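Local structure of De novo designed protein CA01 (Synthetic construct, 5E6G) at residues P97-A100 and E101-A105; A67-A70 and Y71-A75. The protein has no known biological function, being a mostly helical protein designed computationally with strategies inspired by evolution. One frame throughout, in Å; residues are numbered along the deposited sequence.

Contact 1: P97-A100 and E101-A105; sequences PHYA and ELFRA
Pro-97 opens the first turn, its O taking two partners: the backbone N of Glu-101 and a water that also donates to Glu-101 OE2, at 2.6 Å. The carboxylate is tied back to the start of its own helix. With CG beside its backbone N (chi1 -72°), Glu-101 lays CG 3.4 Å from Pro-97 O, and a bend at chi2 turns the carboxylate toward the water. His-98 contributes its carbonyl to Leu-102 N, a nearly straight bond with an N-H...O angle of 168°, and Leu-102 CG rests near the same oxygen. Tyr-99 and Phe-103, one turn apart, both carry CG anti to the backbone N, and their rings slant past each other with Tyr-99 CE1 3.8 Å from Phe-103 CD1. Both are buried against Ala-66 and Leu-91, while Tyr-99 OH bonds Val-129 O. Ala-100 O receives Arg-104 N at 2.8 Å. On the outer side Arg-104 NE makes a long, weak salt bridge to Glu-101 OE1 (3.5 Å), the carboxylate lying at the guanidinium edge, and NH1 bonds Gln-85. These are the first turns of an amphipathic alpha-helix in a helical bundle, with an aromatic i/i+4 pair facing inward and an i/i+3 ion pair outside.

Contact 2: A67-A70 and Y71-A75; sequences ALEA and YRLLA
The last two turns of the amphipathic helix 54-75 carry this contact, in which four successive i/i+4 backbone bonds run from Tyr-71 N to Ala-67 O through to Leu-74 N to Ala-70 O. Glu-69 and Arg-72 lie alongside each other and point the same way, their carboxylate and guanidinium planes only 14° apart. The charges do not close into a salt bridge, since Glu-69 OE2 stays 4.1 Å from Arg-72 NE; the touching is done instead by Glu-69 OE1 on Arg-72 CD, at 3.5 Å. Arg-72 has its CG wedged between the backbone N and the carbonyl carbon (chi1 73°), which sets that methylene 3.3 Å from Glu-69 O. Leu-73 passes the glutamate at a slant, its CD1 4.0 Å from Glu-69 CG. Glu-69 also touches Tyr-90 of helix 80-93. With an alanine here in place of Glu-69, the Arg-72 guanidinium would probably lose its nearby opposite charge and Leu-73 the carboxylate that borders it. Leu-74 is buried between Ile-30 of helix 24-50 and Ile-80 and Ala-83 of helix 80-93, and Ala-67 meets Leu-34 and Leu-38. Tyr-71 CB sits beside two carbonyls of the preceding turn, 3.2 Å from Ala-67 O and 3.3 Å from Leu-68 O.

How the contacts relate
Coming from the N terminus, the chain runs through helix 24-50 and then helix 54-75, whose final turns hold contact 2. Helix 80-93 follows, and contact 1 lies at the start of helix 97-115. The two are in series, neither nested nor crossed, and each stays within one helix, so neither closes a loop. Their centres are 16 Å apart and their nearest atoms about 5 Å, without touching. Helix 80-93 links them: Leu-73 and Leu-74 of contact 2 pack on it, as do Ala-100 and Phe-103 of contact 1. Helix 54-75 joins them more directly, since Tyr-99 and Phe-103 both reach Ala-66, just before residue 67.

Contact 1: P97-A100 and E101-A105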
loop_
_atom_site.group_PDB
_atom_site.type_symbol
_atom_site.label_atom_id
_atom_site.label_comp_id
_atom_site.label_asym_id
_atom_site.label_seq_id
_atom_site.Cartn_x
_atom_site.Cartn_y
_atom_site.Cartn_z
ATOM N N PRO A 97 -9.725 5.118 -8.980
ATOM C CA PRO A 97 -9.502 6.476 -8.470
ATOM C C PRO A 97 -9.987 6.687 -7.036
ATOM O O PRO A 97 -9.486 7.585 -6.358
ATOM C CB PRO A 97 -10.294 7.349 -9.447
ATOM C CG PRO A 97 -11.354 6.459 -9.983
ATOM C CD PRO A 97 -10.779 5.077 -10.009
ATOM N N HIS A 98 -10.942 5.883 -6.581
ATOM C CA HIS A 98 -11.468 6.033 -5.228
ATOM C C HIS A 98 -10.499 5.457 -4.200
ATOM O O HIS A 98 -10.206 6.099 -3.191
ATOM C CB HIS A 98 -12.839 5.368 -5.111
ATOM C CG HIS A 98 -13.902 6.051 -5.908
ATOM N ND1 HIS A 98 -14.248 7.375 -5.712
ATOM C CD2 HIS A 98 -14.698 5.605 -6.910
ATOM C CE1 HIS A 98 -15.206 7.708 -6.552
ATOM N NE2 HIS A 98 -15.500 6.651 -7.294
ATOM N N TYR A 99 -9.999 4.253 -4.458
ATOM C CA TYR A 99 -8.929 3.689 -3.645
ATOM C C TYR A 99 -7.724 4.630 -3.664
ATOM O O TYR A 99 -7.076 4.845 -2.639
ATOM C CB TYR A 99 -8.526 2.300 -4.152
ATOM C CG TYR A 99 -7.423 1.649 -3.342
ATOM C CD1 TYR A 99 -6.092 1.986 -3.547
ATOM C CD2 TYR A 99 -7.713 0.694 -2.375
ATOM C CE1 TYR A 99 -5.082 1.402 -2.810
ATOM C CE2 TYR A 99 -6.707 0.099 -1.635
ATOM C CZ TYR A 99 -5.393 0.458 -1.856
ATOM O OH TYR A 99 -4.386 -0.124 -1.122
ATOM N N ALA A 100 -7.446 5.194 -4.837
ATOM C CA ALA A 100 -6.286 6.059 -5.037
ATOM C C ALA A 100 -6.312 7.297 -4.141
ATOM O O ALA A 100 -5.288 7.675 -3.569
ATOM C CB ALA A 100 -6.197 6.477 -6.499
ATOM N N GLU A 101 -7.474 7.931 -4.017
ATOM C CA GLU A 101 -7.585 9.137 -3.204
ATOM C C GLU A 101 -7.524 8.818 -1.714
ATOM O O GLU A 101 -6.936 9.574 -0.938
ATOM C CB GLU A 101 -8.877 9.892 -3.525
ATOM C CG GLU A 101 -8.870 10.598 -4.879
ATOM C CD GLU A 101 -7.625 11.441 -5.102
ATOM O OE1 GLU A 101 -7.283 12.251 -4.214
ATOM O OE2 GLU A 101 -6.982 11.283 -6.164
ATOM N N LEU A 102 -8.129 7.703 -1.313
ATOM C CA LEU A 102 -8.031 7.243 0.067
ATOM C C LEU A 102 -6.584 6.897 0.387
ATOM O O LEU A 102 -6.071 7.224 1.459
ATOM C CB LEU A 102 -8.926 6.026 0.304
ATOM C CG LEU A 102 -10.435 6.269 0.363
ATOM C CD1 LEU A 102 -11.171 4.941 0.462
ATOM C CD2 LEU A 102 -10.797 7.169 1.533
ATOM N N PHE A 103 -5.938 6.227 -0.562
ATOM C CA PHE A 103 -4.529 5.882 -0.457
ATOM C C PHE A 103 -3.686 7.150 -0.300
ATOM O O PHE A 103 -2.799 7.215 0.548
ATOM C CB PHE A 103 -4.098 5.086 -1.695
ATOM C CG PHE A 103 -2.662 4.640 -1.677
ATOM C CD1 PHE A 103 -2.310 3.411 -1.143
ATOM C CD2 PHE A 103 -1.667 5.441 -2.218
ATOM C CE1 PHE A 103 -0.992 2.994 -1.137
ATOM C CE2 PHE A 103 -0.349 5.028 -2.213
ATOM C CZ PHE A 103 -0.009 3.804 -1.671
ATOM N N ARG A 104 -3.990 8.163 -1.107
ATOM C CA ARG A 104 -3.229 9.410 -1.095
ATOM C C ARG A 104 -3.397 10.170 0.217
ATOM O O ARG A 104 -2.415 10.581 0.837
ATOM C CB ARG A 104 -3.655 10.308 -2.259
ATOM C CG ARG A 104 -2.737 11.503 -2.479
ATOM C CD ARG A 104 -3.418 12.595 -3.288
ATOM N NE ARG A 104 -3.829 12.133 -4.611
ATOM C CZ ARG A 104 -3.026 12.070 -5.669
ATOM N NH1 ARG A 104 -1.752 12.429 -5.570
ATOM N NH2 ARG A 104 -3.497 11.639 -6.832
ATOM N N ALA A 105 -4.647 10.363 0.629
ATOM C CA ALA A 105 -4.950 11.129 1.832
ATOM C C ALA A 105 -4.377 10.452 3.073
ATOM O O ALA A 105 -3.794 11.110 3.936
ATOM C CB ALA A 105 -6.453 11.314 1.975
HETATM O O HOH W 1 -7.891 9.409 -7.756
#

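Contact 2: A67-A70 and Y71-A75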
loop_
_atom_site.group_PDB
_atom_site.type_symbol
_atom_site.label_atom_id
_atom_site.label_comp_id
_atom_site.label_asym_id
_atom_site.label_seq_id
_atom_site.Cartn_x
_atom_site.Cartn_y
_atom_site.Cartn_z
ATOM N N ALA A 67 0.542 -1.960 -3.050
ATOM C CA ALA A 67 1.728 -2.383 -2.313
ATOM C C ALA A 67 2.885 -2.666 -3.260
ATOM O O ALA A 67 4.043 -2.397 -2.944
ATOM C CB ALA A 67 1.420 -3.618 -1.475
ATOM N N LEU A 68 2.556 -3.217 -4.423
ATOM C CA LEU A 68 3.556 -3.583 -5.414
ATOM C C LEU A 68 4.225 -2.337 -5.985
ATOM O O LEU A 68 5.449 -2.241 -6.018
ATOM C CB LEU A 68 2.916 -4.407 -6.534
ATOM C CG LEU A 68 3.837 -4.904 -7.649
ATOM C CD1 LEU A 68 4.934 -5.802 -7.099
ATOM C CD2 LEU A 68 3.024 -5.640 -8.701
ATOM N N GLU A 69 3.413 -1.382 -6.426
ATOM C CA GLU A 69 3.931 -0.136 -6.972
ATOM C C GLU A 69 4.697 0.654 -5.913
ATOM O O GLU A 69 5.750 1.225 -6.197
ATOM C CB GLU A 69 2.791 0.711 -7.542
ATOM C CG GLU A 69 3.230 2.044 -8.135
ATOM C CD GLU A 69 4.116 1.889 -9.360
ATOM O OE1 GLU A 69 4.303 0.746 -9.836
ATOM O OE2 GLU A 69 4.625 2.917 -9.850
ATOM N N ALA A 70 4.163 0.686 -4.697
ATOM C CA ALA A 70 4.833 1.363 -3.592
ATOM C C ALA A 70 6.206 0.749 -3.366
ATOM O O ALA A 70 7.191 1.454 -3.146
ATOM C CB ALA A 70 3.997 1.277 -2.329
ATOM N N TYR A 71 6.260 -0.575 -3.434
ATOM C CA TYR A 71 7.503 -1.305 -3.245
ATOM C C TYR A 71 8.560 -0.928 -4.287
ATOM O O TYR A 71 9.699 -0.619 -3.930
ATOM C CB TYR A 71 7.238 -2.811 -3.291
ATOM C CG TYR A 71 8.497 -3.646 -3.279
ATOM C CD1 TYR A 71 9.120 -4.006 -4.467
ATOM C CD2 TYR A 71 9.063 -4.071 -2.087
ATOM C CE1 TYR A 71 10.273 -4.765 -4.474
ATOM C CE2 TYR A 71 10.221 -4.836 -2.079
ATOM C CZ TYR A 71 10.823 -5.180 -3.275
ATOM O OH TYR A 71 11.976 -5.942 -3.266
ATOM N N ARG A 72 8.190 -0.958 -5.565
ATOM C CA ARG A 72 9.162 -0.737 -6.633
ATOM C C ARG A 72 9.664 0.705 -6.634
ATOM O O ARG A 72 10.814 0.968 -6.991
ATOM C CB ARG A 72 8.569 -1.103 -8.003
ATOM C CG ARG A 72 7.521 -0.145 -8.575
ATOM C CD ARG A 72 7.737 0.117 -10.069
ATOM N NE ARG A 72 8.391 1.405 -10.318
ATOM C CZ ARG A 72 9.435 1.593 -11.126
ATOM N NH1 ARG A 72 9.979 0.580 -11.791
ATOM N NH2 ARG A 72 9.938 2.810 -11.272
ATOM N N LEU A 73 8.805 1.634 -6.226
ATOM C CA LEU A 73 9.181 3.040 -6.153
ATOM C C LEU A 73 10.271 3.245 -5.109
ATOM O O LEU A 73 11.255 3.943 -5.356
ATOM C CB LEU A 73 7.964 3.909 -5.831
ATOM C CG LEU A 73 6.993 4.131 -6.992
ATOM C CD1 LEU A 73 5.674 4.691 -6.489
ATOM C CD2 LEU A 73 7.606 5.056 -8.042
ATOM N N LEU A 74 10.098 2.624 -3.947
ATOM C CA LEU A 74 11.094 2.705 -2.886
ATOM C C LEU A 74 12.382 1.982 -3.277
ATOM O O LEU A 74 13.474 2.380 -2.866
ATOM C CB LEU A 74 10.539 2.119 -1.587
ATOM C CG LEU A 74 9.376 2.873 -0.939
ATOM C CD1 LEU A 74 8.885 2.124 0.292
ATOM C CD2 LEU A 74 9.776 4.296 -0.573
ATOM N N ALA A 75 12.251 0.916 -4.063
ATOM C CA ALA A 75 13.412 0.177 -4.549
ATOM C C ALA A 75 14.171 1.016 -5.571
ATOM O O ALA A 75 15.374 0.854 -5.755
ATOM C CB ALA A 75 12.987 -1.149 -5.160
#